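Local coordinates for uncharacterized protein (Enterococcus faecalis, PDB 3L1W) that is of unknown function but probably hydrolyses phosphate esters, perhaps as a 3'-5' RNA exonuclease, at residues Y6-D11 / E25-L30; A143-I148 / Q177-K182. One frame throughout, in Å; residues are numbered along the deposited sequence. Where two conformers were deposited one is given.

Both contacts lie within the endonuclease/exonuclease/phosphatase fold and follow one another along the chain. They neither nest nor cross. Interaction 1 comes first. It brings the end of strand 2-7 and the loop after it against helix 20-34, and closes a loop of 13 residues. Interaction 2 comes much later. It sets helix 138-151 beside helix 174-179 and closes a loop of 28 residues, which includes helix 153-158 and strand 161-164. The two centres are about 27 Å apart, on opposite sides of the chain's centre. The first contact ties a helix to the seven-stranded sheet. The second joins two helices, the first of which also touches strand 126-132 of the six-stranded sheet.

Interaction 1 (Y6-D11 / E25-L30); sequences YNVRVD and EAVCQL
V8 and V27 mark the closest backbone approach, with 7.3 Å between their CA atoms, where the chain leaves strand 2-7 and passes helix 20-34. Y6, V8, V27 and L30 carry the contact, and all four are buried. The first torsion of Y6 sets CG anti to the backbone N (chi1 -167°), and the ring reaches to the helix. There its CE2 lies 4.1 Å from V27 CG1, and the approach is oblique. The hydroxyl end lies beside the leucine, with Y6 OH 3.8 Å from L30 CD1. Y6 and L30 point at one another from the two segments. L30 also touches Y193 of the second subunit. V8 lies next to both the ring and V27. Its CG1 sits over one face of the Y6 ring, toward the rim, and also touches V27 CG1 at 3.8 Å. One methyl of V27 therefore meets both the tyrosine and the valine of the other segment. The contact is apolar packing, apart from the tyrosine hydroxyl. Next to it the chain turns away from the strand. N7 OD1 accepts a hydrogen bond from R9 N at 3.0 Å, in the carbonyl plane, which forms an Asx turn. N7 ND2 is held in turn by D166 and E43. This polar cluster probably belongs to the active-site region, as in relatives of the DNase I-like clan. V8 O and R9 O accept bonds from R23 of helix 20-34, a polar link beside the apolar one. The contact joins the first strand and the helix of the beta-alpha-beta unit formed by strand 2-7, helix 20-34 and strand 38-44. Y6 also packs on C39 and I41 of strand 38-44, and C28 turns to helix 46-55.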
loop_
_atom_site.group_PDB
_atom_site.type_symbol
_atom_site.label_atom_id
_atom_site.label_comp_id
_atom_site.label_asym_id
_atom_site.label_seq_id
_atom_site.Cartn_x
_atom_site.Cartn_y
_atom_site.Cartn_z
ATOM N N TYR A 6 -5.257 -3.461 -13.170
ATOM C CA TYR A 6 -5.562 -4.611 -12.322
ATOM C C TYR A 6 -6.488 -5.551 -13.076
ATOM O O TYR A 6 -7.634 -5.195 -13.396
ATOM C CB TYR A 6 -6.235 -4.111 -11.039
ATOM C CG TYR A 6 -6.368 -5.099 -9.891
ATOM C CD1 TYR A 6 -5.619 -6.276 -9.843
ATOM C CD2 TYR A 6 -7.234 -4.830 -8.831
ATOM C CE1 TYR A 6 -5.737 -7.154 -8.769
ATOM C CE2 TYR A 6 -7.354 -5.694 -7.762
ATOM C CZ TYR A 6 -6.612 -6.854 -7.732
ATOM O OH TYR A 6 -6.762 -7.707 -6.651
ATOM N N ASN A 7 -5.976 -6.733 -13.396
ATOM C CA ASN A 7 -6.795 -7.794 -13.942
ATOM C C ASN A 7 -7.410 -8.501 -12.749
ATOM O O ASN A 7 -6.691 -9.135 -11.962
ATOM C CB ASN A 7 -5.927 -8.750 -14.772
ATOM C CG ASN A 7 -6.721 -9.900 -15.367
ATOM O OD1 ASN A 7 -7.649 -10.417 -14.753
ATOM N ND2 ASN A 7 -6.351 -10.313 -16.572
ATOM N N VAL A 8 -8.736 -8.376 -12.608
ATOM C CA VAL A 8 -9.403 -8.812 -11.382
ATOM C C VAL A 8 -9.929 -10.233 -11.420
ATOM O O VAL A 8 -10.567 -10.667 -10.455
ATOM C CB VAL A 8 -10.534 -7.838 -10.952
ATOM C CG1 VAL A 8 -9.963 -6.443 -10.689
ATOM C CG2 VAL A 8 -11.665 -7.807 -11.992
ATOM N N ARG A 9 -9.633 -10.945 -12.516
ATOM C CA ARG A 9 -10.063 -12.337 -12.749
ATOM C C ARG A 9 -11.563 -12.483 -13.022
ATOM O O ARG A 9 -12.412 -12.178 -12.173
ATOM C CB ARG A 9 -9.602 -13.268 -11.614
ATOM C CG ARG A 9 -10.164 -14.696 -11.685
ATOM C CD ARG A 9 -9.610 -15.515 -12.845
ATOM N NE ARG A 9 -9.968 -16.928 -12.663
ATOM C CZ ARG A 9 -9.667 -17.900 -13.515
ATOM N NH1 ARG A 9 -9.000 -17.629 -14.627
ATOM N NH2 ARG A 9 -10.038 -19.155 -13.247
ATOM N N VAL A 10 -11.879 -12.959 -14.218
ATOM C CA VAL A 10 -13.262 -13.073 -14.656
ATOM C C VAL A 10 -14.031 -13.978 -13.687
ATOM O O VAL A 10 -13.480 -14.939 -13.153
ATOM C CB VAL A 10 -13.341 -13.619 -16.106
ATOM C CG1 VAL A 10 -12.940 -15.089 -16.156
ATOM C CG2 VAL A 10 -14.732 -13.421 -16.690
ATOM N N ASP A 11 -15.295 -13.649 -13.442
ATOM C CA ASP A 11 -16.155 -14.496 -12.629
ATOM C C ASP A 11 -16.340 -15.826 -13.352
ATOM O O ASP A 11 -16.853 -15.864 -14.473
ATOM C CB ASP A 11 -17.503 -13.802 -12.427
ATOM C CG ASP A 11 -18.401 -14.521 -11.431
ATOM O OD1 ASP A 11 -17.919 -15.412 -10.703
ATOM O OD2 ASP A 11 -19.602 -14.169 -11.373
ATOM N N GLU A 25 -15.428 -8.293 -2.236
ATOM C CA GLU A 25 -15.156 -7.328 -1.167
ATOM C C GLU A 25 -13.667 -7.005 -1.096
ATOM O O GLU A 25 -13.277 -5.841 -0.995
ATOM C CB GLU A 25 -15.665 -7.842 0.187
ATOM C CG GLU A 25 -17.177 -7.932 0.276
ATOM C CD GLU A 25 -17.771 -6.915 1.238
ATOM O OE1 GLU A 25 -17.719 -7.152 2.466
ATOM O OE2 GLU A 25 -18.293 -5.882 0.762
ATOM N N ALA A 26 -12.832 -8.039 -1.167
ATOM C CA ALA A 26 -11.393 -7.854 -1.075
ATOM C C ALA A 26 -10.867 -7.047 -2.255
ATOM O O ALA A 26 -10.032 -6.161 -2.086
ATOM C CB ALA A 26 -10.683 -9.203 -0.982
ATOM N N VAL A 27 -11.348 -7.358 -3.457
ATOM C CA VAL A 27 -10.932 -6.606 -4.635
ATOM C C VAL A 27 -11.363 -5.140 -4.540
ATOM O O VAL A 27 -10.572 -4.231 -4.787
ATOM C CB VAL A 27 -11.483 -7.250 -5.934
ATOM C CG1 VAL A 27 -11.324 -6.303 -7.134
ATOM C CG2 VAL A 27 -10.796 -8.579 -6.185
ATOM N N CYS A 28 -12.621 -4.908 -4.183
ATOM C CA CYS A 28 -13.121 -3.539 -4.126
ATOM C C CYS A 28 -12.482 -2.729 -2.996
ATOM O O CYS A 28 -12.226 -1.531 -3.146
ATOM C CB CYS A 28 -14.643 -3.527 -4.007
ATOM S SG CYS A 28 -15.465 -4.094 -5.522
ATOM N N GLN A 29 -12.228 -3.374 -1.861
ATOM C CA GLN A 29 -11.581 -2.687 -0.747
ATOM C C GLN A 29 -10.140 -2.337 -1.087
ATOM O O GLN A 29 -9.628 -1.300 -0.664
ATOM C CB GLN A 29 -11.651 -3.541 0.523
ATOM C CG GLN A 29 -13.041 -3.536 1.138
ATOM C CD GLN A 29 -13.215 -4.625 2.158
ATOM O OE1 GLN A 29 -12.248 -5.268 2.560
ATOM N NE2 GLN A 29 -14.458 -4.854 2.579
ATOM N N LEU A 30 -9.481 -3.198 -1.853
ATOM C CA LEU A 30 -8.119 -2.912 -2.279
ATOM C C LEU A 30 -8.112 -1.651 -3.132
ATOM O O LEU A 30 -7.312 -0.741 -2.909
ATOM C CB LEU A 30 -7.539 -4.104 -3.048
ATOM C CG LEU A 30 -6.078 -4.036 -3.518
ATOM C CD1 LEU A 30 -5.571 -5.442 -3.809
ATOM C CD2 LEU A 30 -5.891 -3.145 -4.755
#

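Interaction 2 (A143-I148 / Q177-K182); sequences AGMTVI and QLVQKK. With SO4 (sulfate ion), chain J.
M145, a selenomethionine here, packs against V179 where helix 138-151 passes helix 174-179. Its CG is anti to the backbone N. The chain then bends at both chi2 and chi3, near 60° each, and lays CG, SE and CE along one side of a single valine methyl. V179 CG2 is 3.6 Å from M145 CG and 3.8 Å from M145 SE. M145 CE is only slightly farther from the same methyl, at 4.0 Å. The valine stands roughly perpendicular to the M145 chain, and CG2 is the branch that reaches it. L178 covers the more open side of the contact. Its CG also lies anti to the backbone N (chi1 176°), which directs CD2 to T146 and M145. L178 CD2 lies 3.6 Å from T146 OG1 and 4.2 Å from M145 CG. The hydroxyl of T146 is hydrogen-bonded to L142 O, one turn back in its own helix. Its contact with the leucine methyl is van der Waals. L178 also rests on L142 and L149 of helix 138-151. M145 reaches further inward, to V131, L133 and F167. K182 takes no part in the packing. Its NZ binds O2 of a sulfate ion at 2.9 Å, and H153 NE2 binds the same ion. The sulfate probably comes from the crystallisation liquor, so it is weak evidence for a natural anion site. With no polar bond between the segments, the contact has little directional chemistry and rests on close apolar packing; the selenium stands where the natural methionine has sulfur.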
loop_
_atom_site.group_PDB
_atom_site.type_symbol
_atom_site.label_atom_id
_atom_site.label_comp_id
_atom_site.label_asym_id
_atom_site.label_seq_id
_atom_site.Cartn_x
_atom_site.Cartn_y
_atom_site.Cartn_z
ATOM N N ALA A 143 -0.863 -9.034 -33.400
ATOM C CA ALA A 143 -1.924 -8.585 -34.297
ATOM C C ALA A 143 -2.908 -7.662 -33.592
ATOM O O ALA A 143 -3.340 -6.655 -34.157
ATOM C CB ALA A 143 -2.656 -9.782 -34.914
ATOM N N GLY A 144 -3.271 -8.005 -32.358
ATOM C CA GLY A 144 -4.184 -7.176 -31.592
ATOM C C GLY A 144 -3.615 -5.805 -31.279
ATOM O O GLY A 144 -4.309 -4.798 -31.378
HETATM N N MSE A 145 -2.341 -5.766 -30.896
HETATM C CA MSE A 145 -1.698 -4.506 -30.565
HETATM C C MSE A 145 -1.521 -3.652 -31.815
HETATM O O MSE A 145 -1.592 -2.426 -31.752
HETATM C CB MSE A 145 -0.349 -4.743 -29.878
HETATM C CG MSE A 145 0.433 -3.468 -29.590
HETATM SE SE MSE A 145 -0.521 -2.237 -28.407
HETATM C CE MSE A 145 -0.665 -3.400 -26.863
ATOM N N THR A 146 -1.322 -4.304 -32.955
ATOM C CA THR A 146 -1.211 -3.594 -34.224
ATOM C C THR A 146 -2.498 -2.817 -34.489
ATOM O O THR A 146 -2.463 -1.657 -34.904
ATOM C CB THR A 146 -0.902 -4.571 -35.375
ATOM O OG1 THR A 146 0.388 -5.167 -35.152
ATOM C CG2 THR A 146 -0.884 -3.849 -36.720
ATOM N N VAL A 147 -3.640 -3.455 -34.239
ATOM C CA VAL A 147 -4.927 -2.779 -34.391
ATOM C C VAL A 147 -5.060 -1.594 -33.429
ATOM O O VAL A 147 -5.492 -0.519 -33.828
ATOM C CB VAL A 147 -6.110 -3.751 -34.212
ATOM C CG1 VAL A 147 -7.438 -3.001 -34.308
ATOM C CG2 VAL A 147 -6.044 -4.851 -35.255
ATOM N N ILE A 148 -4.686 -1.774 -32.162
ATOM C CA ILE A 148 -4.718 -0.650 -31.228
ATOM C C ILE A 148 -3.890 0.518 -31.754
ATOM O O ILE A 148 -4.347 1.661 -31.784
ATOM C CB ILE A 148 -4.176 -1.049 -29.835
ATOM C CG1 ILE A 148 -5.068 -2.126 -29.222
ATOM C CG2 ILE A 148 -4.061 0.180 -28.903
ATOM C CD1 ILE A 148 -4.654 -2.550 -27.828
ATOM N N GLN A 177 8.374 -5.404 -28.551
ATOM C CA GLN A 177 9.280 -4.704 -29.456
ATOM C C GLN A 177 8.510 -3.660 -30.251
ATOM O O GLN A 177 8.993 -2.552 -30.487
ATOM C CB GLN A 177 9.989 -5.685 -30.400
ATOM C CG GLN A 177 11.022 -6.555 -29.702
ATOM C CD GLN A 177 12.086 -5.733 -28.995
ATOM O OE1 GLN A 177 12.188 -5.746 -27.766
ATOM N NE2 GLN A 177 12.876 -5.000 -29.771
ATOM N N LEU A 178 7.290 -4.006 -30.653
ATOM C CA LEU A 178 6.456 -3.077 -31.407
ATOM C C LEU A 178 6.064 -1.886 -30.538
ATOM O O LEU A 178 6.172 -0.719 -30.939
ATOM C CB LEU A 178 5.198 -3.784 -31.915
ATOM C CG LEU A 178 4.175 -2.906 -32.636
ATOM C CD1 LEU A 178 4.791 -2.297 -33.880
ATOM C CD2 LEU A 178 2.942 -3.720 -32.990
ATOM N N VAL A 179 5.579 -2.191 -29.346
ATOM C CA VAL A 179 5.163 -1.157 -28.408
ATOM C C VAL A 179 6.320 -0.201 -28.066
ATOM O O VAL A 179 6.130 1.006 -27.963
ATOM C CB VAL A 179 4.552 -1.804 -27.150
ATOM C CG1 VAL A 179 4.428 -0.798 -26.014
ATOM C CG2 VAL A 179 3.197 -2.434 -27.498
ATOM N N GLN A 180 7.527 -0.741 -27.950
ATOM C CA GLN A 180 8.675 0.047 -27.516
ATOM C C GLN A 180 9.226 1.010 -28.574
ATOM O O GLN A 180 10.087 1.848 -28.277
ATOM C CB GLN A 180 9.760 -0.875 -26.951
ATOM C CG GLN A 180 9.319 -1.503 -25.627
ATOM C CD GLN A 180 10.217 -2.634 -25.170
ATOM O OE1 GLN A 180 11.360 -2.764 -25.628
ATOM N NE2 GLN A 180 9.705 -3.466 -24.255
ATOM N N LYS A 181 8.721 0.911 -29.801
ATOM C CA LYS A 181 9.028 1.919 -30.812
ATOM C C LYS A 181 8.526 3.292 -30.353
ATOM O O LYS A 181 9.141 4.312 -30.657
ATOM C CB LYS A 181 8.392 1.550 -32.157
ATOM C CG LYS A 181 8.852 0.220 -32.739
ATOM C CD LYS A 181 10.198 0.338 -33.412
ATOM C CE LYS A 181 10.473 -0.869 -34.298
ATOM N NZ LYS A 181 11.523 -0.583 -35.319
ATOM N N LYS A 182 7.410 3.320 -29.619
ATOM C CA LYS A 182 6.803 4.585 -29.202
ATOM C C LYS A 182 6.693 4.785 -27.686
ATOM O O LYS A 182 6.577 5.919 -27.223
ATOM C CB LYS A 182 5.416 4.761 -29.837
ATOM C CG LYS A 182 5.438 4.963 -31.351
ATOM C CD LYS A 182 4.029 5.070 -31.915
ATOM C CE LYS A 182 4.039 5.063 -33.446
ATOM N NZ LYS A 182 4.698 6.272 -34.004
HETATM S S SO4 J . 4.486 5.396 -37.337
HETATM O O1 SO4 J . 3.423 4.478 -36.940
HETATM O O2 SO4 J . 4.222 6.729 -36.799
HETATM O O3 SO4 J . 5.762 4.902 -36.828
HETATM O O4 SO4 J . 4.552 5.470 -38.793
#